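Local coordinates for protein pectate lyase (Paenibacillus sp. 0602, PDB 5GT5) that cleaves polygalacturonate and partly methylated pectin within the chain by elimination, as a probably calcium-dependent lyase of polysaccharide lyase family 1, at residues Y7-S13 against G185-W190; V29-Y34 against K50-N56; A36-A40 against A68-F74; V162-H166 against W441-S445. The protein carries 1 engineered substitution. All blocks are in the same frame, centred on the assembly; numbering follows the deposited sequence.

Overall arrangement
Contacts 1 and 4 lie on the side of the right-handed parallel beta-helix of the pectate lyases where both tails run, and contacts 2 and 3 lie at its N-terminal end. Contacts 1 and 4, centres about 8 Å apart, touch across the neighbouring strands 184-194 and 160-165. Contacts 2 and 3 also touch, centres about 14 Å apart, where strand 30-33, helix 36-43 and strand 51-54 follow one another. Leu442 of contact 4 packs on Val51 of contact 2, joining the two groups. Along the chain, contacts 2 and 3 are nested within the loop of contact 1, which contact 4 crosses; contact 1 holds the N-terminal and contact 4 the C-terminal tail on the coil.

Contact 1 of 4, residues Y7-S13 against G185-W190; sequences YNLTGFS and GVTISW
Tyr7 stands edge-on against the face of Trp190, a T-shaped pair with ring planes 75° apart and centroids 5.0 Å from each other. The tyrosine brings CE1 over the middle of the indole's six-membered ring, and its CD1 comes within 3.7 Å of Trp190 CE2. Both polar ends are held elsewhere, Tyr7 OH by Arg422 and Trp190 NE1 by the carbonyl of Asp6. With an alanine at Trp190, the Tyr7 edge would probably lose the face it rests on, and the Asp6 carbonyl its donor.

At the other end Thr187 points its hydroxyl at the tail. With OG1 beside its own backbone N (chi1 -66°), it donates to Thr10 O at 2.7 Å, in the carbonyl plane, and accepts from Ser13 N at 3.1 Å. One side-chain oxygen thus ties both limbs of the bend around Gly11, where a beta carbon would collide with that same hydroxyl. Between these two sites, a water bridges Asn8 O, Thr10 N and Ser189 OG.

The N-terminal tail runs over the beta-helix, with Leu9 and Ser13 on Trp163 of strand 160-165 and Phe12 on Ser262 of strand 262-271. Trp190 of segment 185-190 packs against helix 419-423.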
loop_
_atom_site.group_PDB
_atom_site.type_symbol
_atom_site.label_atom_id
_atom_site.label_comp_id
_atom_site.label_asym_id
_atom_site.label_seq_id
_atom_site.Cartn_x
_atom_site.Cartn_y
_atom_site.Cartn_z
ATOM N N TYR A 7 -17.125 -3.111 15.553
ATOM C CA TYR A 7 -16.209 -1.989 15.375
ATOM C C TYR A 7 -14.884 -2.305 14.684
ATOM O O TYR A 7 -14.057 -1.420 14.516
ATOM C CB TYR A 7 -15.934 -1.311 16.726
ATOM C CG TYR A 7 -17.192 -0.832 17.373
ATOM C CD1 TYR A 7 -18.129 -0.146 16.661
ATOM C CD2 TYR A 7 -17.451 -1.090 18.699
ATOM C CE1 TYR A 7 -19.294 0.275 17.246
ATOM C CE2 TYR A 7 -18.583 -0.636 19.305
ATOM C CZ TYR A 7 -19.514 0.044 18.590
ATOM O OH TYR A 7 -20.647 0.504 19.156
ATOM N N ASN A 8 -14.727 -3.537 14.248
ATOM C CA ASN A 8 -13.515 -3.923 13.527
ATOM C C ASN A 8 -13.256 -3.072 12.296
ATOM O O ASN A 8 -14.194 -2.670 11.600
ATOM C CB ASN A 8 -13.574 -5.377 13.036
ATOM C CG ASN A 8 -13.412 -6.382 14.139
ATOM O OD1 ASN A 8 -13.264 -6.030 15.312
ATOM N ND2 ASN A 8 -13.550 -7.649 13.776
ATOM N N LEU A 9 -11.980 -2.849 12.016
ATOM C CA LEU A 9 -11.563 -2.318 10.722
ATOM C C LEU A 9 -11.941 -3.307 9.621
ATOM O O LEU A 9 -11.624 -4.499 9.713
ATOM C CB LEU A 9 -10.051 -2.090 10.732
ATOM C CG LEU A 9 -9.389 -1.827 9.376
ATOM C CD1 LEU A 9 -9.915 -0.532 8.732
ATOM C CD2 LEU A 9 -7.892 -1.706 9.606
ATOM N N THR A 10 -12.653 -2.822 8.606
ATOM C CA THR A 10 -12.968 -3.620 7.416
ATOM C C THR A 10 -12.667 -2.806 6.164
ATOM O O THR A 10 -12.329 -1.617 6.228
ATOM C CB THR A 10 -14.444 -4.001 7.371
ATOM O OG1 THR A 10 -15.205 -2.805 7.148
ATOM C CG2 THR A 10 -14.906 -4.615 8.680
ATOM N N GLY A 11 -12.774 -3.453 5.017
ATOM C CA GLY A 11 -12.820 -2.733 3.743
ATOM C C GLY A 11 -11.450 -2.470 3.174
ATOM O O GLY A 11 -10.475 -3.169 3.522
ATOM N N PHE A 12 -11.319 -1.459 2.318
ATOM C CA PHE A 12 -10.067 -1.290 1.584
ATOM C C PHE A 12 -8.887 -0.911 2.466
ATOM O O PHE A 12 -7.740 -1.148 2.084
ATOM C CB PHE A 12 -10.221 -0.263 0.458
ATOM C CG PHE A 12 -11.041 -0.762 -0.725
ATOM C CD1 PHE A 12 -10.560 -1.753 -1.572
ATOM C CD2 PHE A 12 -12.302 -0.227 -0.995
ATOM C CE1 PHE A 12 -11.313 -2.212 -2.661
ATOM C CE2 PHE A 12 -13.054 -0.667 -2.089
ATOM C CZ PHE A 12 -12.560 -1.645 -2.939
ATOM N N SER A 13 -9.153 -0.341 3.652
ATOM C CA SER A 13 -8.066 -0.074 4.587
ATOM C C SER A 13 -7.640 -1.281 5.387
ATOM O O SER A 13 -6.841 -1.140 6.311
ATOM C CB SER A 13 -8.416 1.078 5.531
ATOM O OG SER A 13 -7.289 1.389 6.371
ATOM N N GLY A 185 -6.933 2.315 -0.488
ATOM C CA GLY A 185 -6.982 1.662 0.808
ATOM C C GLY A 185 -7.645 2.502 1.889
ATOM O O GLY A 185 -7.173 2.532 3.029
ATOM N N VAL A 186 -8.736 3.184 1.561
ATOM C CA VAL A 186 -9.394 4.067 2.512
ATOM C C VAL A 186 -10.670 3.401 3.026
ATOM O O VAL A 186 -11.444 2.868 2.237
ATOM C CB VAL A 186 -9.758 5.400 1.839
ATOM C CG1 VAL A 186 -10.453 6.350 2.839
ATOM C CG2 VAL A 186 -8.527 6.027 1.195
ATOM N N THR A 187 -10.851 3.417 4.349
ATOM C CA THR A 187 -12.125 3.060 4.959
ATOM C C THR A 187 -12.577 4.189 5.835
ATOM O O THR A 187 -11.806 4.674 6.675
ATOM C CB THR A 187 -12.049 1.769 5.793
ATOM O OG1 THR A 187 -11.779 0.671 4.915
ATOM C CG2 THR A 187 -13.385 1.516 6.536
ATOM N N ILE A 188 -13.826 4.607 5.641
ATOM C CA ILE A 188 -14.443 5.540 6.564
ATOM C C ILE A 188 -15.653 4.884 7.219
ATOM O O ILE A 188 -16.607 4.499 6.526
ATOM C CB ILE A 188 -14.871 6.863 5.863
ATOM C CG1 ILE A 188 -13.718 7.481 5.043
ATOM C CG2 ILE A 188 -15.414 7.843 6.898
ATOM C CD1 ILE A 188 -14.054 8.822 4.328
ATOM N N SER A 189 -15.610 4.729 8.555
ATOM C CA SER A 189 -16.648 3.946 9.226
ATOM C C SER A 189 -17.123 4.574 10.518
ATOM O O SER A 189 -16.410 5.378 11.145
ATOM C CB SER A 189 -16.198 2.504 9.480
ATOM O OG SER A 189 -15.040 2.461 10.311
ATOM N N TRP A 190 -18.354 4.235 10.895
ATOM C CA TRP A 190 -18.908 4.621 12.184
ATOM C C TRP A 190 -18.836 6.123 12.413
ATOM O O TRP A 190 -18.586 6.575 13.531
ATOM C CB TRP A 190 -18.222 3.834 13.341
ATOM C CG TRP A 190 -18.675 2.410 13.344
ATOM C CD1 TRP A 190 -17.988 1.312 12.887
ATOM C CD2 TRP A 190 -19.957 1.931 13.778
ATOM N NE1 TRP A 190 -18.773 0.177 13.027
ATOM C CE2 TRP A 190 -19.973 0.537 13.584
ATOM C CE3 TRP A 190 -21.065 2.542 14.361
ATOM C CZ2 TRP A 190 -21.082 -0.245 13.901
ATOM C CZ3 TRP A 190 -22.168 1.749 14.689
ATOM C CH2 TRP A 190 -22.163 0.382 14.453
HETATM O O HOH W 1 -14.279 -0.503 9.781
#

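Contact 2 of 4, residues V29-Y34 against K50-N56; sequences VYKKVY and KVVEIMN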
loop_
_atom_site.group_PDB
_atom_site.type_symbol
_atom_site.label_atom_id
_atom_site.label_comp_id
_atom_site.label_asym_id
_atom_site.label_seq_id
_atom_site.Cartn_x
_atom_site.Cartn_y
_atom_site.Cartn_z
ATOM N N VAL A 29 7.364 8.169 21.264
ATOM C CA VAL A 29 6.529 7.920 20.086
ATOM C C VAL A 29 5.034 8.100 20.344
ATOM O O VAL A 29 4.249 8.015 19.402
ATOM C CB VAL A 29 6.813 6.506 19.467
ATOM C CG1 VAL A 29 8.202 6.460 18.804
ATOM C CG2 VAL A 29 6.678 5.403 20.501
ATOM N N TYR A 30 4.632 8.335 21.585
ATOM C CA TYR A 30 3.235 8.606 21.943
ATOM C C TYR A 30 3.192 10.020 22.478
ATOM O O TYR A 30 3.773 10.285 23.563
ATOM C CB TYR A 30 2.788 7.618 23.023
ATOM C CG TYR A 30 1.311 7.593 23.364
ATOM C CD1 TYR A 30 0.662 8.716 23.888
ATOM C CD2 TYR A 30 0.591 6.413 23.238
ATOM C CE1 TYR A 30 -0.684 8.663 24.214
ATOM C CE2 TYR A 30 -0.780 6.355 23.572
ATOM C CZ TYR A 30 -1.389 7.483 24.078
ATOM O OH TYR A 30 -2.720 7.429 24.403
ATOM N N LYS A 31 2.559 10.934 21.745
ATOM C CA LYS A 31 2.521 12.336 22.117
ATOM C C LYS A 31 1.136 12.774 22.537
ATOM O O LYS A 31 0.175 12.642 21.765
ATOM C CB LYS A 31 3.005 13.236 20.983
ATOM C CG LYS A 31 4.415 12.946 20.500
ATOM C CD LYS A 31 5.452 13.111 21.617
ATOM C CE LYS A 31 6.827 12.962 21.013
ATOM N NZ LYS A 31 7.851 13.052 22.104
ATOM N N LYS A 32 1.027 13.310 23.743
ATOM C CA LYS A 32 -0.210 13.896 24.244
ATOM C C LYS A 32 -0.232 15.352 23.863
ATOM O O LYS A 32 0.680 16.123 24.168
ATOM C CB LYS A 32 -0.293 13.712 25.770
ATOM C CG LYS A 32 -0.533 12.250 26.150
ATOM C CD LYS A 32 -0.668 12.043 27.652
ATOM C CE LYS A 32 -0.882 10.589 27.955
ATOM N NZ LYS A 32 -1.044 10.390 29.440
ATOM N N VAL A 33 -1.287 15.726 23.155
ATOM C CA VAL A 33 -1.365 17.049 22.561
ATOM C C VAL A 33 -2.424 17.901 23.261
ATOM O O VAL A 33 -3.628 17.565 23.260
ATOM C CB VAL A 33 -1.659 16.908 21.045
ATOM C CG1 VAL A 33 -2.130 18.222 20.449
ATOM C CG2 VAL A 33 -0.417 16.381 20.315
ATOM N N TYR A 34 -1.969 19.011 23.849
ATOM C CA TYR A 34 -2.859 19.897 24.603
ATOM C C TYR A 34 -3.106 21.203 23.896
ATOM O O TYR A 34 -4.051 21.923 24.227
ATOM C CB TYR A 34 -2.261 20.186 25.984
ATOM C CG TYR A 34 -2.043 18.947 26.816
ATOM C CD1 TYR A 34 -0.838 18.228 26.760
ATOM C CD2 TYR A 34 -3.032 18.488 27.675
ATOM C CE1 TYR A 34 -0.648 17.069 27.539
ATOM C CE2 TYR A 34 -2.850 17.337 28.429
ATOM C CZ TYR A 34 -1.664 16.639 28.361
ATOM O OH TYR A 34 -1.482 15.505 29.119
ATOM N N LYS A 50 4.282 7.841 16.527
ATOM C CA LYS A 50 3.367 6.766 16.163
ATOM C C LYS A 50 1.939 7.005 16.609
ATOM O O LYS A 50 1.018 6.646 15.863
ATOM C CB LYS A 50 3.873 5.451 16.770
ATOM C CG LYS A 50 5.224 4.997 16.224
ATOM C CD LYS A 50 4.951 4.401 14.835
ATOM C CE LYS A 50 6.079 4.500 13.867
ATOM N NZ LYS A 50 5.581 3.912 12.562
ATOM N N VAL A 51 1.737 7.572 17.799
ATOM C CA VAL A 51 0.397 7.850 18.311
ATOM C C VAL A 51 0.353 9.279 18.770
ATOM O O VAL A 51 1.232 9.725 19.530
ATOM C CB VAL A 51 0.015 6.910 19.464
ATOM C CG1 VAL A 51 -1.319 7.318 20.072
ATOM C CG2 VAL A 51 -0.001 5.449 19.002
ATOM N N VAL A 52 -0.669 9.997 18.310
ATOM C CA VAL A 52 -0.993 11.333 18.783
ATOM C C VAL A 52 -2.339 11.268 19.523
ATOM O O VAL A 52 -3.376 10.943 18.900
ATOM C CB VAL A 52 -1.063 12.349 17.608
ATOM C CG1 VAL A 52 -1.543 13.711 18.140
ATOM C CG2 VAL A 52 0.308 12.472 16.910
ATOM N N GLU A 53 -2.337 11.524 20.845
ATOM C CA GLU A 53 -3.564 11.621 21.619
ATOM C C GLU A 53 -3.905 13.087 21.815
ATOM O O GLU A 53 -3.204 13.814 22.521
ATOM C CB GLU A 53 -3.465 10.928 22.978
ATOM C CG GLU A 53 -4.862 10.902 23.662
ATOM C CD GLU A 53 -4.871 10.303 25.041
ATOM O OE1 GLU A 53 -3.878 9.679 25.452
ATOM O OE2 GLU A 53 -5.911 10.454 25.714
ATOM N N ILE A 54 -4.981 13.524 21.168
ATOM C CA ILE A 54 -5.519 14.867 21.355
ATOM C C ILE A 54 -6.250 14.868 22.701
ATOM O O ILE A 54 -7.120 14.037 22.931
ATOM C CB ILE A 54 -6.523 15.189 20.232
ATOM C CG1 ILE A 54 -5.863 14.968 18.865
ATOM C CG2 ILE A 54 -7.122 16.598 20.380
ATOM C CD1 ILE A 54 -4.707 15.873 18.636
ATOM N N MET A 55 -5.879 15.768 23.603
ATOM C CA MET A 55 -6.339 15.691 24.988
ATOM C C MET A 55 -7.564 16.554 25.267
ATOM O O MET A 55 -8.260 16.345 26.271
ATOM C CB MET A 55 -5.195 16.125 25.935
ATOM C CG MET A 55 -3.895 15.306 25.771
ATOM S SD MET A 55 -4.159 13.557 25.986
ATOM C CE MET A 55 -4.500 13.514 27.765
ATOM N N ASN A 56 -7.797 17.534 24.409
ATOM C CA ASN A 56 -8.888 18.491 24.605
ATOM C C ASN A 56 -9.223 19.122 23.265
ATOM O O ASN A 56 -8.501 18.901 22.287
ATOM C CB ASN A 56 -8.492 19.558 25.645
ATOM C CG ASN A 56 -7.071 20.096 25.439
ATOM O OD1 ASN A 56 -6.179 19.769 26.214
ATOM N ND2 ASN A 56 -6.853 20.915 24.406
#
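Val29 O accepts two backbone donors across the strand pair, Lys50 N and Val51 N, and from there the parallel ladder proceeds in regular register. Lys31 N binds Val51 O, Glu53 N binds Lys31 O, Val33 N binds Glu53 O and Met55 N binds Val33 O, every bond between 2.8 and 2.9 Å. Past the ladder, Asn56 ND2 donates to Tyr34 O at 3.0 Å; the bond is nearly straight at the hydrogen (171°), although the amide comes from above the carbonyl plane.

A single bond joins two side chains: Tyr30 OH donates to Glu53 OE1 at 2.7 Å, reaching it from above the carboxylate plane. The ring and carboxylate are 78° apart. Because Lys438 forms a salt bridge with the same oxygen, this buried carboxylate is probably kept ionised.

Aromatic faces supply CH-pi contacts. CG1 of Val51 lies over the Tyr30 ring, 3.9 Å from its centroid, and CG of Met55 lies over that of Tyr34 at 3.7 Å. The methionine bends at chi2 and chi3, which carries SD obliquely past the Tyr34 ring as a Met-aromatic contact and brings it 3.9 Å from Lys32 CG.

Apolar packing occupies the face of Val33, whose CG2 meets Val52 CG1 at 3.6 Å and whose CG1 lies beside Ile54 CD1. Helix 36-43 covers this face through Leu39 and Ala42, completing a beta-alpha-beta crossover, while strand 102-106 continues the parallel pairing beyond strand 51-54.

Contact 3 of 4, residues A36-A40 against A68-F74; sequences ATDLA and AAQTSPF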
loop_
_atom_site.group_PDB
_atom_site.type_symbol
_atom_site.label_atom_id
_atom_site.label_comp_id
_atom_site.label_asym_id
_atom_site.label_seq_id
_atom_site.Cartn_x
_atom_site.Cartn_y
_atom_site.Cartn_z
ATOM N N ALA A 36 -1.774 23.740 20.078
ATOM C CA ALA A 36 -1.322 23.716 18.689
ATOM C C ALA A 36 0.174 23.452 18.567
ATOM O O ALA A 36 0.619 22.804 17.621
ATOM C CB ALA A 36 -1.673 25.009 17.988
ATOM N N THR A 37 0.966 23.959 19.517
ATOM C CA THR A 37 2.416 23.728 19.450
ATOM C C THR A 37 2.765 22.252 19.626
ATOM O O THR A 37 3.581 21.722 18.871
ATOM C CB THR A 37 3.147 24.556 20.495
ATOM O OG1 THR A 37 2.813 25.937 20.305
ATOM C CG2 THR A 37 4.660 24.393 20.347
ATOM N N ASP A 38 2.124 21.594 20.589
ATOM C CA ASP A 38 2.263 20.149 20.762
ATOM C C ASP A 38 1.911 19.434 19.475
ATOM O O ASP A 38 2.615 18.520 19.065
ATOM C CB ASP A 38 1.339 19.601 21.853
ATOM C CG ASP A 38 1.638 20.150 23.235
ATOM O OD1 ASP A 38 2.785 20.604 23.525
ATOM O OD2 ASP A 38 0.687 20.097 24.042
ATOM N N LEU A 39 0.837 19.855 18.805
ATOM C CA LEU A 39 0.440 19.178 17.579
ATOM C C LEU A 39 1.482 19.396 16.479
ATOM O O LEU A 39 1.828 18.465 15.729
ATOM C CB LEU A 39 -0.913 19.696 17.112
ATOM C CG LEU A 39 -1.553 18.890 15.966
ATOM C CD1 LEU A 39 -1.815 17.458 16.387
ATOM C CD2 LEU A 39 -2.880 19.548 15.532
ATOM N N ALA A 40 1.962 20.627 16.354
ATOM C CA ALA A 40 2.959 20.953 15.362
ATOM C C ALA A 40 4.233 20.143 15.552
ATOM O O ALA A 40 4.835 19.658 14.581
ATOM C CB ALA A 40 3.261 22.409 15.376
ATOM N N ALA A 68 4.897 29.774 18.089
ATOM C CA ALA A 68 5.740 28.591 17.915
ATOM C C ALA A 68 5.068 27.523 17.048
ATOM O O ALA A 68 5.735 26.623 16.512
ATOM C CB ALA A 68 6.107 28.018 19.242
ATOM N N ALA A 69 3.750 27.606 16.917
ATOM C CA ALA A 69 3.024 26.636 16.082
ATOM C C ALA A 69 2.914 27.110 14.641
ATOM O O ALA A 69 2.472 26.354 13.780
ATOM C CB ALA A 69 1.615 26.378 16.668
ATOM N N GLN A 70 3.304 28.348 14.353
ATOM C CA GLN A 70 3.172 28.898 13.010
ATOM C C GLN A 70 4.334 28.476 12.119
ATOM O O GLN A 70 5.097 29.312 11.629
ATOM C CB GLN A 70 3.012 30.427 13.028
ATOM C CG GLN A 70 1.680 30.904 13.613
ATOM C CD GLN A 70 1.585 32.406 13.588
ATOM O OE1 GLN A 70 2.484 33.090 14.077
ATOM N NE2 GLN A 70 0.528 32.933 12.992
ATOM N N THR A 71 4.433 27.170 11.879
ATOM C CA THR A 71 5.524 26.628 11.099
ATOM C C THR A 71 5.085 25.246 10.650
ATOM O O THR A 71 4.224 24.668 11.300
ATOM C CB THR A 71 6.837 26.560 11.981
ATOM O OG1 THR A 71 7.946 26.220 11.148
ATOM C CG2 THR A 71 6.706 25.574 13.153
ATOM N N SER A 72 5.674 24.721 9.578
ATOM C CA SER A 72 5.344 23.364 9.128
ATOM C C SER A 72 5.347 22.431 10.321
ATOM O O SER A 72 6.279 22.458 11.142
ATOM C CB SER A 72 6.315 22.851 8.064
ATOM O OG SER A 72 6.382 23.755 6.985
ATOM N N PRO A 73 4.314 21.589 10.453
ATOM C CA PRO A 73 3.286 21.246 9.447
ATOM C C PRO A 73 2.087 22.180 9.346
ATOM O O PRO A 73 1.175 21.839 8.594
ATOM C CB PRO A 73 2.789 19.889 9.940
ATOM C CG PRO A 73 2.877 20.015 11.454
ATOM C CD PRO A 73 4.164 20.807 11.694
ATOM N N PHE A 74 2.042 23.279 10.096
ATOM C CA PHE A 74 0.984 24.292 9.939
ATOM C C PHE A 74 1.348 25.326 8.895
ATOM O O PHE A 74 2.506 25.752 8.809
ATOM C CB PHE A 74 0.787 25.078 11.235
ATOM C CG PHE A 74 0.007 24.361 12.311
ATOM C CD1 PHE A 74 0.559 23.269 12.994
ATOM C CD2 PHE A 74 -1.242 24.842 12.719
ATOM C CE1 PHE A 74 -0.148 22.630 14.019
ATOM C CE2 PHE A 74 -1.964 24.211 13.748
ATOM C CZ PHE A 74 -1.417 23.122 14.416
HETATM O O HOH W 2 6.759 21.607 13.775
#
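The Phe74 ring is met obliquely by Ala40 CB, Ala36 O and Leu39 CD2. Its CE1 lies 3.7 Å from Ala40 CB, and its CZ is 4.0 Å from Leu39 CD2, the phenylalanine and leucine side chains crossing at about a right angle. With CG placed beside its own backbone N (chi1 -77°), the ring swings in toward the helix. The Pro73 ring, which follows a cis peptide bond, sets CD 3.2 Å from Ala40 O. A water donates to Ala40 O and to Ser72 O.

This is the first turn of helix 36-43, the helix that links the two opening strands of the beta-helix, packed against the loop leading into strand 74-76. Replacing Phe74 with an alanine would probably open a gap beside Ala36, Leu39 and Ala40 and leave the leucine methyl without its aromatic neighbour.

Small side chains permit a close approach at the other end: Ala69 CB comes 3.8 Å from Ala36 CB, and the Ala68 methyl, CB, lies 4.0 Å from Thr37 OG1. Ile94 of strand 92-97 touches both Phe74 and Leu39.

Contact 4 of 4, residues V162-H166 against W441-S445; sequences VWIDH and WLKTS
Trp441 drives the outer edge of its indole at His166, and Trp163 meets the backbone of Lys443; together they lay the C-terminal tail across a strand of the parallel beta-helix. The histidine pair is an offset edge-to-face stack, ring planes 71° apart and centroids 5.3 Å from each other, with the Trp441 edge turned toward the imidazole face. CZ3 of Trp441 also comes within 3.6 Å of His166 CB. Two residues on in the tail, the backbone of Lys443 meets the rim of the other indole: CZ3 of Trp163 is 3.7 Å from Lys443 O, which lies at its edge and in plane, and 4.0 Å from Thr444 CG2.

Trp163 is positioned within its own strand: its CG is anti to the backbone N (chi1 -171°), and Asp165 CB rests over one face of its ring. Asp165 OD1 lies 4.1 Å from Trp441 CZ3, at the edge of that ring.

Farther out, Ser189 of the neighbouring strand 184-194 bonds both Trp163 NE1 and Asp165 OD2, while Arg128 of strand 125-128 makes a salt bridge with OD1. The arginine probably keeps this carboxylate charged within its buried setting. Trp190 stacks on the His166 ring, and Tyr7 of the N-terminal tail meets that ring edge-to-face, so both tails converge here. The rotation of the imidazole is further restrained by His166 ND1, which donates to Asp165 OD1 at 2.7 Å from the syn side, tilted 35° out of the carboxylate plane.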
loop_
_atom_site.group_PDB
_atom_site.type_symbol
_atom_site.label_atom_id
_atom_site.label_comp_id
_atom_site.label_asym_id
_atom_site.label_seq_id
_atom_site.Cartn_x
_atom_site.Cartn_y
_atom_site.Cartn_z
ATOM N N VAL A 162 -5.758 4.303 4.907
ATOM C CA VAL A 162 -6.262 5.342 5.782
ATOM C C VAL A 162 -7.583 4.859 6.342
ATOM O O VAL A 162 -8.490 4.545 5.573
ATOM C CB VAL A 162 -6.484 6.671 5.029
ATOM C CG1 VAL A 162 -7.005 7.734 6.008
ATOM C CG2 VAL A 162 -5.181 7.161 4.353
ATOM N N TRP A 163 -7.697 4.838 7.669
ATOM C CA TRP A 163 -8.930 4.514 8.350
ATOM C C TRP A 163 -9.371 5.742 9.135
ATOM O O TRP A 163 -8.680 6.168 10.060
ATOM C CB TRP A 163 -8.694 3.326 9.305
ATOM C CG TRP A 163 -9.941 2.763 9.911
ATOM C CD1 TRP A 163 -11.202 2.828 9.375
ATOM C CD2 TRP A 163 -10.063 2.031 11.156
ATOM N NE1 TRP A 163 -12.100 2.161 10.205
ATOM C CE2 TRP A 163 -11.434 1.690 11.304
ATOM C CE3 TRP A 163 -9.160 1.664 12.169
ATOM C CZ2 TRP A 163 -11.914 0.963 12.407
ATOM C CZ3 TRP A 163 -9.639 0.938 13.247
ATOM C CH2 TRP A 163 -10.993 0.602 13.370
ATOM N N ILE A 164 -10.529 6.290 8.781
ATOM C CA ILE A 164 -11.169 7.360 9.527
ATOM C C ILE A 164 -12.403 6.749 10.169
ATOM O O ILE A 164 -13.266 6.217 9.461
ATOM C CB ILE A 164 -11.555 8.505 8.605
ATOM C CG1 ILE A 164 -10.275 9.160 8.057
ATOM C CG2 ILE A 164 -12.387 9.556 9.380
ATOM C CD1 ILE A 164 -10.472 9.961 6.767
ATOM N N ASP A 165 -12.501 6.795 11.504
ATOM C CA ASP A 165 -13.531 6.001 12.160
ATOM C C ASP A 165 -14.020 6.658 13.445
ATOM O O ASP A 165 -13.235 7.258 14.176
ATOM C CB ASP A 165 -12.995 4.576 12.429
ATOM C CG ASP A 165 -13.880 3.792 13.356
ATOM O OD1 ASP A 165 -13.666 3.913 14.592
ATOM O OD2 ASP A 165 -14.803 3.079 12.896
ATOM N N HIS A 166 -15.327 6.587 13.698
ATOM C CA HIS A 166 -15.904 7.251 14.875
ATOM C C HIS A 166 -15.550 8.737 14.941
ATOM O O HIS A 166 -15.268 9.307 16.001
ATOM C CB HIS A 166 -15.515 6.520 16.170
ATOM C CG HIS A 166 -16.331 5.290 16.431
ATOM N ND1 HIS A 166 -15.918 4.029 16.060
ATOM C CD2 HIS A 166 -17.544 5.152 17.014
ATOM C CE1 HIS A 166 -16.847 3.150 16.424
ATOM N NE2 HIS A 166 -17.853 3.806 16.973
ATOM N N TRP A 441 -8.920 2.595 21.151
ATOM C CA TRP A 441 -8.830 3.444 19.967
ATOM C C TRP A 441 -7.616 3.125 19.100
ATOM O O TRP A 441 -7.590 3.475 17.913
ATOM C CB TRP A 441 -8.864 4.934 20.336
ATOM C CG TRP A 441 -10.200 5.365 20.845
ATOM C CD1 TRP A 441 -10.487 5.833 22.096
ATOM C CD2 TRP A 441 -11.455 5.326 20.137
ATOM N NE1 TRP A 441 -11.823 6.092 22.214
ATOM C CE2 TRP A 441 -12.445 5.801 21.027
ATOM C CE3 TRP A 441 -11.837 4.947 18.832
ATOM C CZ2 TRP A 441 -13.790 5.912 20.671
ATOM C CZ3 TRP A 441 -13.182 5.050 18.475
ATOM C CH2 TRP A 441 -14.148 5.522 19.395
ATOM N N LEU A 442 -6.639 2.414 19.654
ATOM C CA LEU A 442 -5.452 2.020 18.902
ATOM C C LEU A 442 -5.609 0.683 18.196
ATOM O O LEU A 442 -4.816 0.353 17.326
ATOM C CB LEU A 442 -4.245 1.935 19.852
ATOM C CG LEU A 442 -3.904 3.190 20.654
ATOM C CD1 LEU A 442 -2.566 2.980 21.404
ATOM C CD2 LEU A 442 -3.845 4.430 19.796
ATOM N N LYS A 443 -6.598 -0.097 18.600
ATOM C CA LYS A 443 -6.804 -1.439 18.030
ATOM C C LYS A 443 -7.550 -1.404 16.707
ATOM O O LYS A 443 -8.286 -0.444 16.413
ATOM C CB LYS A 443 -7.617 -2.272 19.019
ATOM C CG LYS A 443 -6.981 -2.396 20.421
ATOM C CD LYS A 443 -7.937 -3.185 21.330
ATOM C CE LYS A 443 -7.451 -3.254 22.751
ATOM N NZ LYS A 443 -8.543 -3.784 23.639
ATOM N N THR A 444 -7.408 -2.467 15.931
ATOM C CA THR A 444 -8.152 -2.577 14.676
ATOM C C THR A 444 -9.102 -3.764 14.662
ATOM O O THR A 444 -9.867 -3.931 13.709
ATOM C CB THR A 444 -7.233 -2.658 13.464
ATOM O OG1 THR A 444 -6.390 -3.812 13.578
ATOM C CG2 THR A 444 -6.386 -1.401 13.368
ATOM N N SER A 445 -9.062 -4.593 15.697
ATOM C CA SER A 445 -10.074 -5.625 15.857
ATOM C C SER A 445 -10.341 -5.907 17.314
ATOM O O SER A 445 -9.530 -5.563 18.181
ATOM C CB SER A 445 -9.717 -6.892 15.080
ATOM O OG SER A 445 -8.546 -7.488 15.589
#